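Local coordinates for iron-regulated outer membrane protein (Neisseria meningitidis, PDB 4B7O) that transports iron across the outer membrane as a TonB-dependent transporter and probably acts as a siderophore receptor, at residues Asp122-Asp127 with Asn310-Tyr315; Gly321-Leu326 with Leu378-Asn383; Ser128-His133 with Lys335-Ala340; Ala162-Ile167 with Gln560-Ala565; Pro141-Val146 with Ser269-Gln274. All coordinates share one frame; numbering follows the deposited sequence.

Contact 1 (Asp122-Asp127 with Asn310-Tyr315)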
# COMPACT_ATOMS: atom_id res chain seq x y z
N ASP A 122 3.07 10.03 4.86
CA ASP A 122 3.91 10.85 5.73
C ASP A 122 4.82 10.07 6.69
O ASP A 122 5.11 10.52 7.80
CB ASP A 122 3.05 11.85 6.46
CG ASP A 122 2.41 12.82 5.51
OD1 ASP A 122 3.08 13.25 4.54
OD2 ASP A 122 1.24 13.19 5.74
N ASN A 123 5.29 8.91 6.24
CA ASN A 123 6.15 8.11 7.06
C ASN A 123 5.48 7.51 8.32
O ASN A 123 6.10 7.41 9.37
CB ASN A 123 7.40 8.92 7.48
CG ASN A 123 8.62 8.01 7.66
OD1 ASN A 123 8.74 7.00 6.98
ND2 ASN A 123 9.50 8.35 8.60
N ALA A 124 4.21 7.13 8.21
CA ALA A 124 3.53 6.41 9.24
C ALA A 124 2.77 5.28 8.59
O ALA A 124 2.09 5.49 7.61
CB ALA A 124 2.58 7.32 9.98
N TYR A 125 2.84 4.10 9.17
CA TYR A 125 2.22 2.95 8.58
C TYR A 125 2.17 1.86 9.65
O TYR A 125 2.97 1.79 10.56
CB TYR A 125 3.08 2.47 7.39
CG TYR A 125 4.59 2.29 7.72
CD1 TYR A 125 5.48 3.35 7.61
CD2 TYR A 125 5.10 1.08 8.13
CE1 TYR A 125 6.84 3.21 7.92
CE2 TYR A 125 6.45 0.92 8.41
CZ TYR A 125 7.30 2.00 8.30
OH TYR A 125 8.63 1.85 8.58
N SER A 126 1.28 0.92 9.44
CA SER A 126 0.98 -0.08 10.41
C SER A 126 0.96 -1.34 9.60
O SER A 126 0.74 -1.29 8.41
CB SER A 126 -0.44 0.20 10.94
OG SER A 126 -1.03 -0.94 11.45
N ASP A 127 1.17 -2.49 10.23
CA ASP A 127 1.23 -3.69 9.45
C ASP A 127 0.15 -4.66 9.84
O ASP A 127 0.03 -5.75 9.25
CB ASP A 127 2.65 -4.28 9.49
CG ASP A 127 3.02 -4.85 10.84
OD1 ASP A 127 2.45 -4.41 11.87
OD2 ASP A 127 3.92 -5.72 10.86
N ASN A 310 -4.89 9.86 10.94
CA ASN A 310 -3.48 10.08 11.17
C ASN A 310 -3.23 11.43 11.81
O ASN A 310 -3.61 12.46 11.25
CB ASN A 310 -2.75 10.00 9.82
CG ASN A 310 -1.27 9.69 9.98
OD1 ASN A 310 -0.81 9.32 11.08
ND2 ASN A 310 -0.51 9.84 8.89
N THR A 311 -2.59 11.44 12.96
CA THR A 311 -2.09 12.69 13.51
C THR A 311 -0.58 12.69 13.49
O THR A 311 0.08 11.80 14.05
CB THR A 311 -2.57 12.88 14.95
OG1 THR A 311 -3.98 12.72 14.93
CG2 THR A 311 -2.26 14.25 15.45
N ASN A 312 -0.00 13.68 12.83
CA ASN A 312 1.41 13.56 12.51
C ASN A 312 2.11 14.81 12.86
O ASN A 312 1.64 15.93 12.52
CB ASN A 312 1.66 13.24 11.03
CG ASN A 312 3.09 12.66 10.79
OD1 ASN A 312 3.32 11.45 10.83
ND2 ASN A 312 4.04 13.52 10.60
N LEU A 313 3.24 14.64 13.53
CA LEU A 313 4.11 15.76 13.74
C LEU A 313 5.43 15.48 13.10
O LEU A 313 6.03 14.45 13.38
CB LEU A 313 4.30 15.95 15.23
CG LEU A 313 5.10 17.16 15.71
CD1 LEU A 313 4.41 18.47 15.38
CD2 LEU A 313 5.22 17.04 17.22
N ALA A 314 5.91 16.38 12.27
CA ALA A 314 7.19 16.12 11.55
C ALA A 314 8.08 17.30 11.68
O ALA A 314 7.61 18.44 11.57
CB ALA A 314 6.98 15.81 10.08
N TYR A 315 9.35 17.02 11.98
CA TYR A 315 10.34 18.07 12.12
C TYR A 315 11.46 17.84 11.14
O TYR A 315 11.97 16.70 11.06
CB TYR A 315 10.95 18.04 13.53
CG TYR A 315 12.22 18.86 13.66
CD1 TYR A 315 12.20 20.24 13.45
CD2 TYR A 315 13.46 18.26 13.97
CE1 TYR A 315 13.36 21.00 13.55
CE2 TYR A 315 14.62 19.02 14.09
CZ TYR A 315 14.56 20.38 13.87
OH TYR A 315 15.70 21.16 13.95
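With CG anti to the backbone N in both Asn310 (chi1 -159°) and Asn312 (chi1 -161°), two alternate side chains of strand 303-320 stand up from the strand and meet Asp122 and Ala124 of the loop that follows strand 118-121. The Ala124 methyl stands off the outer end of the Asn310 amide: CB is 4.1 Å from OD1 and 4.1 Å from ND2 of Asn310, so neither end of the amide is favoured. The same methyl lies 4.3 Å from Asn312 OD1, so it rests over the gap between the two amides. Asn312 turns its amide plane across its own stem (chi2 90°) and brings OD1 to 3.6 Å from the backbone O of Asp122. These two atoms are both acceptors and cannot bond to each other. Asn329 ND2, on the next strand, gives a weak hydrogen bond to Asn312 OD1, which probably offsets that approach, and also bonds to the backbone O of Asn123. The CB of Asp122 points toward the strand and comes to 4.4 Å from Asn312 OD1, whereas its carboxylate is engaged by the Thr171 hydroxyl. Tyr331 packs against Ala124, Asn310 and Asn312 alike. Polar side chains of the wall meeting a loop of the enclosed domain in this way belong to the plug-in-barrel architecture of TonB-dependent transporters.

Contact 2 (Gly321-Leu326 with Leu378-Asn383)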
# COMPACT_ATOMS: atom_id res chain seq x y z
N GLY A 321 25.18 21.85 14.05
CA GLY A 321 26.51 21.49 14.52
C GLY A 321 26.97 20.23 13.82
O GLY A 321 27.02 20.18 12.59
N PHE A 322 27.24 19.18 14.59
CA PHE A 322 27.77 17.94 13.98
C PHE A 322 26.73 17.10 13.17
O PHE A 322 27.07 16.11 12.46
CB PHE A 322 28.57 17.13 15.02
CG PHE A 322 27.73 16.27 15.94
CD1 PHE A 322 27.20 15.04 15.48
CD2 PHE A 322 27.51 16.63 17.29
CE1 PHE A 322 26.45 14.22 16.33
CE2 PHE A 322 26.75 15.82 18.14
CZ PHE A 322 26.23 14.61 17.66
N VAL A 323 25.47 17.51 13.27
CA VAL A 323 24.39 16.90 12.53
C VAL A 323 24.02 17.83 11.36
O VAL A 323 23.62 18.99 11.56
CB VAL A 323 23.22 16.58 13.47
CG1 VAL A 323 21.93 16.35 12.69
CG2 VAL A 323 23.58 15.41 14.40
N GLU A 324 24.21 17.31 10.14
CA GLU A 324 23.95 18.04 8.91
C GLU A 324 22.44 18.14 8.66
O GLU A 324 21.92 19.18 8.25
CB GLU A 324 24.61 17.33 7.71
CG GLU A 324 24.33 18.02 6.37
CD GLU A 324 25.19 17.51 5.21
OE1 GLU A 324 26.08 16.66 5.46
OE2 GLU A 324 24.97 17.97 4.07
N LYS A 325 21.74 17.02 8.90
CA LYS A 325 20.31 16.93 8.70
C LYS A 325 19.65 15.90 9.62
O LYS A 325 20.13 14.76 9.76
CB LYS A 325 19.99 16.62 7.25
CG LYS A 325 18.51 16.52 6.99
CD LYS A 325 18.18 17.07 5.62
CE LYS A 325 16.83 16.53 5.17
NZ LYS A 325 16.24 17.46 4.15
N LEU A 326 18.55 16.33 10.23
CA LEU A 326 17.74 15.46 11.07
C LEU A 326 16.34 15.58 10.53
O LEU A 326 15.84 16.69 10.27
CB LEU A 326 17.81 15.88 12.57
CG LEU A 326 16.89 15.20 13.63
CD1 LEU A 326 16.91 13.67 13.65
CD2 LEU A 326 17.13 15.74 15.04
N LEU A 378 27.19 9.97 6.70
CA LEU A 378 26.90 8.89 7.63
C LEU A 378 25.45 9.08 8.08
O LEU A 378 25.05 10.21 8.43
CB LEU A 378 27.82 9.02 8.84
CG LEU A 378 27.85 7.85 9.84
CD1 LEU A 378 27.90 6.47 9.19
CD2 LEU A 378 29.05 7.98 10.79
N LYS A 379 24.65 8.02 8.05
CA LYS A 379 23.25 8.15 8.52
C LYS A 379 23.04 7.22 9.66
O LYS A 379 23.53 6.08 9.63
CB LYS A 379 22.24 7.77 7.44
CG LYS A 379 22.08 8.71 6.26
CD LYS A 379 21.39 7.96 5.13
CE LYS A 379 19.98 8.43 4.84
NZ LYS A 379 20.00 9.91 4.63
N TYR A 380 22.29 7.68 10.67
CA TYR A 380 21.94 6.80 11.78
C TYR A 380 20.62 7.32 12.33
O TYR A 380 20.29 8.52 12.21
CB TYR A 380 23.07 6.78 12.84
CG TYR A 380 23.51 8.20 13.18
CD1 TYR A 380 24.26 8.91 12.28
CD2 TYR A 380 23.09 8.86 14.37
CE1 TYR A 380 24.66 10.21 12.53
CE2 TYR A 380 23.47 10.19 14.62
CZ TYR A 380 24.27 10.85 13.70
OH TYR A 380 24.65 12.17 13.86
N GLY A 381 19.86 6.43 12.92
CA GLY A 381 18.65 6.81 13.55
C GLY A 381 17.97 5.69 14.24
O GLY A 381 18.52 4.59 14.39
N ILE A 382 16.73 5.97 14.62
CA ILE A 382 15.95 5.13 15.56
C ILE A 382 14.51 5.03 15.08
O ILE A 382 13.94 6.02 14.67
CB ILE A 382 15.90 5.83 16.94
CG1 ILE A 382 17.29 5.92 17.54
CG2 ILE A 382 15.05 5.06 17.93
CD1 ILE A 382 17.75 4.54 17.98
N ASN A 383 13.94 3.83 15.16
CA ASN A 383 12.59 3.56 14.75
C ASN A 383 11.86 2.94 15.92
O ASN A 383 12.34 1.95 16.48
CB ASN A 383 12.59 2.52 13.63
CG ASN A 383 13.43 2.93 12.43
OD1 ASN A 383 14.31 2.17 12.02
ND2 ASN A 383 13.16 4.13 11.87
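Tyr380 meets Phe322 and Val323 from within strand 376-391, and the residues just ahead of it in the strand tie the segment to other parts of the barrel. Leu378 packs on Leu372 and Ile449 of the two flanking strands, whereas Lys379 faces the other way and ends in a salt bridge with Asp369, the residue that both Glu324 and Lys325 face in a classic beta bulge. At Tyr380, CG sits between the backbone N and the carbonyl carbon (chi1 48°), which swings the ring over the intervening strand 355-373. There it lies against Phe368 with the two ring planes about 10° apart, and OH emerges beside the start of strand 323-339. Phe322 takes a similar first torsion (chi1 82°) and offers the edge of its ring: CE1 is 3.7 Å and CD1 4.2 Å from Tyr380 OH, which stays near the phenylalanine plane. The two side chains cross at about a right angle. From the next residue, Val323, CG2 comes to 3.5 Å from the same Tyr380 OH. Gly381 to Asn383 then carry the strand on, away from segment 321-326. The phenol oxygen thus touches only hydrocarbon of segment 321-326, and its polarity is met by the Ser370 hydroxyl, to which it is hydrogen-bonded. The contact with segment 321-326 is therefore van der Waals in character, while the bond to Ser370 helps fix where the oxygen sits.

Contact 3 (Ser128-His133 with Lys335-Ala340)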
# COMPACT_ATOMS: atom_id res chain seq x y z
N SER A 128 -0.68 -4.26 10.78
CA SER A 128 -1.83 -5.10 11.16
C SER A 128 -3.01 -4.89 10.21
O SER A 128 -3.04 -3.94 9.44
CB SER A 128 -2.24 -4.90 12.62
OG SER A 128 -1.07 -5.01 13.44
N GLN A 129 -3.93 -5.83 10.23
CA GLN A 129 -5.09 -5.70 9.39
C GLN A 129 -6.41 -5.91 10.17
O GLN A 129 -6.42 -6.46 11.26
CB GLN A 129 -4.97 -6.72 8.29
CG GLN A 129 -5.23 -8.12 8.75
CD GLN A 129 -5.12 -9.08 7.62
OE1 GLN A 129 -5.42 -8.75 6.47
NE2 GLN A 129 -4.66 -10.27 7.91
N ILE A 130 -7.51 -5.47 9.56
CA ILE A 130 -8.87 -5.81 9.97
C ILE A 130 -9.31 -7.30 9.76
O ILE A 130 -9.71 -7.93 10.70
CB ILE A 130 -9.87 -4.82 9.33
CG1 ILE A 130 -9.57 -3.41 9.87
CG2 ILE A 130 -11.32 -5.20 9.67
CD1 ILE A 130 -10.17 -2.33 9.02
N LEU A 131 -9.26 -7.85 8.56
CA LEU A 131 -9.67 -9.26 8.34
C LEU A 131 -9.17 -9.72 7.00
O LEU A 131 -9.06 -8.93 6.06
CB LEU A 131 -11.18 -9.43 8.38
CG LEU A 131 -11.94 -10.78 8.32
CD1 LEU A 131 -12.00 -11.44 9.69
CD2 LEU A 131 -13.36 -10.59 7.79
N TYR A 132 -8.90 -11.01 6.88
CA TYR A 132 -8.11 -11.47 5.75
C TYR A 132 -8.94 -11.47 4.48
O TYR A 132 -8.40 -11.63 3.37
CB TYR A 132 -7.40 -12.83 6.04
CG TYR A 132 -8.36 -13.99 6.11
CD1 TYR A 132 -9.08 -14.27 7.30
CD2 TYR A 132 -8.62 -14.76 4.98
CE1 TYR A 132 -10.00 -15.31 7.35
CE2 TYR A 132 -9.53 -15.82 5.02
CZ TYR A 132 -10.21 -16.09 6.20
OH TYR A 132 -11.13 -17.11 6.20
N HIS A 133 -10.26 -11.30 4.65
CA HIS A 133 -11.22 -11.28 3.53
C HIS A 133 -11.33 -9.93 2.87
O HIS A 133 -12.22 -9.69 2.07
CB HIS A 133 -12.60 -11.71 4.02
CG HIS A 133 -12.75 -13.20 4.14
ND1 HIS A 133 -12.77 -14.00 3.07
CD2 HIS A 133 -12.89 -14.03 5.25
CE1 HIS A 133 -12.91 -15.29 3.47
NE2 HIS A 133 -12.98 -15.31 4.80
N LYS A 335 -6.99 3.02 12.83
CA LYS A 335 -7.78 2.30 11.88
C LYS A 335 -9.02 1.90 12.73
O LYS A 335 -8.84 1.34 13.81
CB LYS A 335 -6.97 1.06 11.40
CG LYS A 335 -7.46 0.33 10.15
CD LYS A 335 -6.67 0.69 8.84
CE LYS A 335 -5.89 -0.48 8.13
NZ LYS A 335 -6.57 -1.69 7.51
N LYS A 336 -10.25 2.20 12.25
CA LYS A 336 -11.55 1.89 12.90
C LYS A 336 -12.50 1.21 11.96
O LYS A 336 -12.64 1.62 10.80
CB LYS A 336 -12.29 3.14 13.39
CG LYS A 336 -11.47 4.04 14.32
CD LYS A 336 -12.25 5.31 14.73
CE LYS A 336 -11.32 6.49 15.06
NZ LYS A 336 -12.13 7.66 15.52
N ARG A 337 -13.15 0.16 12.44
CA ARG A 337 -14.23 -0.45 11.70
C ARG A 337 -15.45 -0.35 12.57
O ARG A 337 -15.44 -0.76 13.74
CB ARG A 337 -14.00 -1.94 11.41
CG ARG A 337 -15.18 -2.64 10.76
CD ARG A 337 -14.86 -4.09 10.68
NE ARG A 337 -15.92 -4.97 10.15
CZ ARG A 337 -17.01 -5.35 10.82
NH1 ARG A 337 -17.28 -4.92 12.08
NH2 ARG A 337 -17.87 -6.15 10.20
N TYR A 338 -16.51 0.14 11.97
CA TYR A 338 -17.76 0.26 12.68
C TYR A 338 -18.79 -0.45 11.85
O TYR A 338 -19.04 -0.09 10.69
CB TYR A 338 -18.15 1.74 12.85
CG TYR A 338 -19.62 1.90 13.19
CD1 TYR A 338 -20.10 1.58 14.46
CD2 TYR A 338 -20.53 2.35 12.22
CE1 TYR A 338 -21.45 1.70 14.77
CE2 TYR A 338 -21.88 2.48 12.52
CZ TYR A 338 -22.33 2.16 13.79
OH TYR A 338 -23.66 2.30 14.11
N SER A 339 -19.38 -1.49 12.45
CA SER A 339 -20.58 -2.07 11.87
C SER A 339 -21.82 -1.59 12.62
O SER A 339 -21.79 -1.46 13.86
CB SER A 339 -20.53 -3.56 11.96
OG SER A 339 -21.49 -4.08 11.12
N ALA A 340 -22.88 -1.30 11.87
CA ALA A 340 -24.21 -1.00 12.43
C ALA A 340 -24.78 -2.25 13.11
O ALA A 340 -25.33 -2.15 14.20
CB ALA A 340 -25.15 -0.49 11.34
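Ile130, on a loop of the plug, reaches the wall of the surrounding beta-barrel between Lys335 and Arg337, one of the places where the two domains of a TonB-dependent transporter meet. Its CG1 is anti to the carbonyl carbon (chi1 -62°) and the chain then runs out extended to CD1, which sends CD1 and CG2 to different partners. CG2 takes the arginine, lying 3.8 Å from Arg337 CD. CD1 takes the lysine and is 4.0 Å from Lys335 CG. Arg337 is straight from CG to NE and presents its CD methylene, its guanidinium being carried on to a salt bridge with Asp342. Lys335 behaves differently: bends at chi2 (101°), chi3 (118°) and chi4 bow the chain, so that CG and NZ both approach Ile130 CD1 while the middle stands off. Both side chains cross Ile130 obliquely, and the contact draws largely on the aliphatic parts of these basic residues. Thr306 of the adjoining strand also touches Ile130, and a backbone bond with Leu517 holds the loop at this residue. Lys335 is bonded through its backbone to Ile359 and rests on Gln308. The bowed chain leaves Lys335 NZ 4.0 Å from Ile130 CD1.

Contact 4 (Ala162-Ile167 with Gln560-Ala565)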
# COMPACT_ATOMS: atom_id res chain seq x y z
N ALA A 162 11.09 -3.55 6.22
CA ALA A 162 11.25 -3.25 4.81
C ALA A 162 11.69 -4.42 4.03
O ALA A 162 12.77 -4.34 3.48
CB ALA A 162 12.25 -2.14 4.65
N THR A 163 10.88 -5.50 3.97
CA THR A 163 11.30 -6.77 3.36
C THR A 163 10.99 -6.82 1.91
O THR A 163 11.70 -7.43 1.14
CB THR A 163 10.64 -8.04 3.98
OG1 THR A 163 9.21 -7.88 4.13
CG2 THR A 163 11.25 -8.35 5.28
N ASN A 164 9.84 -6.26 1.56
CA ASN A 164 9.43 -6.11 0.19
C ASN A 164 9.17 -4.64 0.11
O ASN A 164 9.51 -3.88 1.01
CB ASN A 164 8.20 -6.92 -0.09
CG ASN A 164 8.51 -8.40 -0.21
OD1 ASN A 164 9.27 -8.82 -1.10
ND2 ASN A 164 7.94 -9.20 0.69
N GLY A 165 8.61 -4.14 -0.96
CA GLY A 165 8.56 -2.68 -0.95
C GLY A 165 7.47 -1.97 -0.15
O GLY A 165 6.89 -2.49 0.84
N ALA A 166 7.21 -0.74 -0.58
CA ALA A 166 6.25 0.05 0.05
C ALA A 166 5.71 1.03 -1.00
O ALA A 166 6.47 1.50 -1.82
CB ALA A 166 6.91 0.77 1.22
N ILE A 167 4.42 1.35 -0.98
CA ILE A 167 3.97 2.54 -1.66
C ILE A 167 4.19 3.69 -0.68
O ILE A 167 3.91 3.57 0.50
CB ILE A 167 2.48 2.41 -1.98
CG1 ILE A 167 2.18 1.03 -2.56
CG2 ILE A 167 2.03 3.51 -2.92
CD1 ILE A 167 2.36 0.89 -4.05
N GLN A 560 14.95 -12.79 -4.50
CA GLN A 560 14.71 -12.61 -3.11
C GLN A 560 14.41 -13.87 -2.43
O GLN A 560 13.73 -14.72 -2.96
CB GLN A 560 13.62 -11.60 -2.88
CG GLN A 560 13.82 -10.85 -1.55
CD GLN A 560 12.49 -10.40 -1.08
OE1 GLN A 560 12.35 -9.34 -0.48
NE2 GLN A 560 11.47 -11.19 -1.43
N THR A 561 15.01 -14.02 -1.27
CA THR A 561 14.73 -15.12 -0.38
C THR A 561 14.21 -14.59 0.96
O THR A 561 14.79 -13.66 1.56
CB THR A 561 16.02 -15.93 -0.10
OG1 THR A 561 16.61 -16.20 -1.35
CG2 THR A 561 15.69 -17.30 0.57
N ILE A 562 13.12 -15.18 1.41
CA ILE A 562 12.63 -14.84 2.75
C ILE A 562 12.60 -16.11 3.59
O ILE A 562 11.92 -17.11 3.25
CB ILE A 562 11.29 -14.12 2.72
CG1 ILE A 562 11.44 -12.85 1.90
CG2 ILE A 562 10.93 -13.59 4.10
CD1 ILE A 562 10.11 -12.23 1.46
N LYS A 563 13.41 -16.09 4.63
CA LYS A 563 13.44 -17.21 5.58
C LYS A 563 12.50 -16.94 6.76
O LYS A 563 12.25 -15.78 7.16
CB LYS A 563 14.86 -17.43 6.13
CG LYS A 563 15.91 -17.63 5.05
CD LYS A 563 16.73 -18.90 5.29
CE LYS A 563 17.91 -18.98 4.32
NZ LYS A 563 18.94 -17.93 4.66
N ASP A 564 11.99 -18.04 7.32
CA ASP A 564 11.10 -18.00 8.43
C ASP A 564 9.78 -17.27 8.16
O ASP A 564 9.32 -16.50 8.97
CB ASP A 564 11.81 -17.38 9.62
CG ASP A 564 12.88 -18.29 10.21
OD1 ASP A 564 12.79 -19.55 10.05
OD2 ASP A 564 13.81 -17.72 10.85
N ALA A 565 9.18 -17.51 7.00
CA ALA A 565 7.89 -16.89 6.68
C ALA A 565 6.84 -17.34 7.67
O ALA A 565 6.84 -18.51 8.08
CB ALA A 565 7.47 -17.28 5.28
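Ile562 lays its CD1 methyl against the Asn164 side chain, 3.8 Å from Asn164 ND2, where the plug domain approaches the inner face of the 22-stranded barrel at strand 551-567. The methyl gets there because CG1 is anti to the carbonyl carbon (chi1 -58°) and the chain continues extended. Asn164 uses the same kind of first torsion (chi1 -75°), which turns its amide out from the plug backbone toward the wall. Two residues earlier in the barrel strand, Gln560 extends its chain in the same direction and sets its amide by Asn164, the two amide planes 56° apart. The Gln560 amide may well be modelled the wrong way round, so which of its ends faces the plug is left open. Thr163 O and the Asn164 amide both lie beside it, so a polar link between plug and wall is possible. Ala537 of the neighbouring barrel strand touches both Thr163 and Ile562, while Ser116 of the plug packs against Thr163 and Asn164. Past Gly165 the chain enters the plug sheet, where Ala166 bonds to Gln150. On the barrel side, Gln560 CD lies 3.6 Å from Asn164 OD1 and 3.8 Å from Thr163 O.

Contact 5 (Pro141-Val146 with Ser269-Gln274). Unlike the reference sequence in segment 269-274: Glu272 (reference Lys).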
# COMPACT_ATOMS: atom_id res chain seq x y z
N PRO A 141 -6.01 9.32 -3.07
CA PRO A 141 -5.12 10.24 -3.79
C PRO A 141 -5.48 11.69 -3.69
O PRO A 141 -4.64 12.56 -3.91
CB PRO A 141 -5.25 9.80 -5.27
CG PRO A 141 -6.48 8.93 -5.31
CD PRO A 141 -6.52 8.25 -3.95
N ALA A 142 -6.74 11.97 -3.41
CA ALA A 142 -7.10 13.36 -3.20
C ALA A 142 -6.21 14.06 -2.14
O ALA A 142 -5.93 15.22 -2.22
CB ALA A 142 -8.58 13.44 -2.79
N LEU A 143 -5.78 13.32 -1.14
CA LEU A 143 -5.02 13.87 -0.08
C LEU A 143 -3.51 14.03 -0.38
O LEU A 143 -2.81 14.80 0.28
CB LEU A 143 -5.20 12.94 1.12
CG LEU A 143 -6.60 12.85 1.75
CD1 LEU A 143 -6.57 11.74 2.78
CD2 LEU A 143 -7.04 14.16 2.39
N VAL A 144 -3.01 13.29 -1.36
CA VAL A 144 -1.57 13.20 -1.52
C VAL A 144 -0.99 14.26 -2.45
O VAL A 144 -1.68 14.78 -3.32
CB VAL A 144 -1.16 11.77 -1.93
CG1 VAL A 144 -1.93 10.78 -1.08
CG2 VAL A 144 -1.44 11.54 -3.40
N LYS A 145 0.28 14.59 -2.29
CA LYS A 145 0.95 15.45 -3.25
C LYS A 145 1.88 14.67 -4.19
O LYS A 145 2.11 15.06 -5.32
CB LYS A 145 1.70 16.57 -2.57
CG LYS A 145 2.91 16.15 -1.78
CD LYS A 145 3.88 17.33 -1.68
CE LYS A 145 4.69 17.27 -0.40
NZ LYS A 145 6.08 17.74 -0.61
N VAL A 146 2.37 13.55 -3.71
CA VAL A 146 3.35 12.82 -4.40
C VAL A 146 3.14 11.36 -3.99
O VAL A 146 2.80 11.10 -2.84
CB VAL A 146 4.72 13.41 -3.95
CG1 VAL A 146 5.39 12.64 -2.83
CG2 VAL A 146 5.65 13.52 -5.11
N SER A 269 -0.10 17.69 11.49
CA SER A 269 -1.16 17.45 10.64
C SER A 269 -2.15 16.43 11.14
O SER A 269 -1.78 15.42 11.84
CB SER A 269 -0.57 17.02 9.28
OG SER A 269 -0.22 15.67 9.35
N HIS A 270 -3.38 16.65 10.67
CA HIS A 270 -4.44 15.66 10.89
C HIS A 270 -5.24 15.24 9.70
O HIS A 270 -5.74 16.07 8.93
CB HIS A 270 -5.39 16.06 12.01
CG HIS A 270 -6.37 15.02 12.30
ND1 HIS A 270 -6.07 13.91 13.03
CD2 HIS A 270 -7.69 14.85 11.86
CE1 HIS A 270 -7.12 13.11 13.07
NE2 HIS A 270 -8.13 13.69 12.36
N MET A 271 -5.38 13.94 9.54
CA MET A 271 -6.01 13.42 8.35
C MET A 271 -7.02 12.32 8.68
O MET A 271 -6.72 11.46 9.51
CB MET A 271 -4.92 12.86 7.45
CG MET A 271 -5.37 11.81 6.48
SD MET A 271 -3.94 11.46 5.40
CE MET A 271 -4.09 9.65 5.39
N GLU A 272 -8.19 12.34 8.01
CA GLU A 272 -9.12 11.21 8.04
C GLU A 272 -9.54 10.78 6.66
O GLU A 272 -9.79 11.63 5.80
CB GLU A 272 -10.41 11.57 8.74
CG GLU A 272 -10.19 11.93 10.19
CD GLU A 272 -11.22 11.32 11.13
OE1 GLU A 272 -12.43 11.14 10.75
OE2 GLU A 272 -10.77 11.07 12.28
N ASP A 273 -9.69 9.48 6.48
CA ASP A 273 -10.08 8.89 5.22
C ASP A 273 -11.14 7.86 5.60
O ASP A 273 -10.86 6.94 6.36
CB ASP A 273 -8.88 8.21 4.60
CG ASP A 273 -9.06 7.91 3.12
OD1 ASP A 273 -10.18 7.66 2.64
OD2 ASP A 273 -8.04 7.92 2.41
N GLN A 274 -12.34 8.00 5.10
CA GLN A 274 -13.42 7.18 5.58
C GLN A 274 -14.28 6.60 4.48
O GLN A 274 -14.65 7.31 3.56
CB GLN A 274 -14.28 7.97 6.52
CG GLN A 274 -15.46 7.16 7.03
CD GLN A 274 -16.14 7.86 8.19
OE1 GLN A 274 -16.98 8.71 8.00
NE2 GLN A 274 -15.77 7.50 9.39
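Leu143 drives its CD1 methyl against the thioether of Met271, 3.7 Å from SD and 3.9 Å from CG of that residue. The bend of the methionine chain at chi3 (136°) keeps Met271 CE within 4.2 Å of Leu143 CD1. On the next inward-facing position, Asp273 OD2 comes to 4.1 Å from Leu143 CD1, so the leucine tip lies by a sulfur and a carboxylate oxygen at once. That oxygen has a weak hydrogen bond from Asp140 N, just ahead of segment 141-146, which links the plug chain to the same wall strand. Met271 and Asp273 alternate with outward-turned residues on strand 264-276, as expected of a beta-barrel wall facing an enclosed plug. Ser250 and Leu252 of the preceding barrel strand also touch Leu143, and Val139 and Thr171 of the plug pack on Met271. Behind the leucine, the chain coils at 141-143, with Val144 N bonded to Pro141 O at 3.1 Å. Leu143 itself is joined by its backbone to Val172, and farther along Lys145 and Val146 both face Lys170 in a classic beta bulge.

In the fold
Contacts 1, 3, 4 and 5 each join the plug to the barrel wall, whereas contact 2 lies within the wall. Contacts 1 and 5 are closest, with centres about 12 Å apart, and share paired strands: Asn312 N to Ser269 O is 2.7 Å and Asn310 N to Met271 O is 2.8 Å, both probably hydrogen bonds. Contact 3 continues the loop of contact 1, their centres about 20 Å apart. Contact 2 touches contact 1 through Tyr315 CE2 and Leu326 CD2 at 4.2 Å, and shares strand 323-339 with contact 3. Contacts 4 and 5, about 27 Å apart between centres, bear on opposite sides of the chain's centre through neighbouring plug strands.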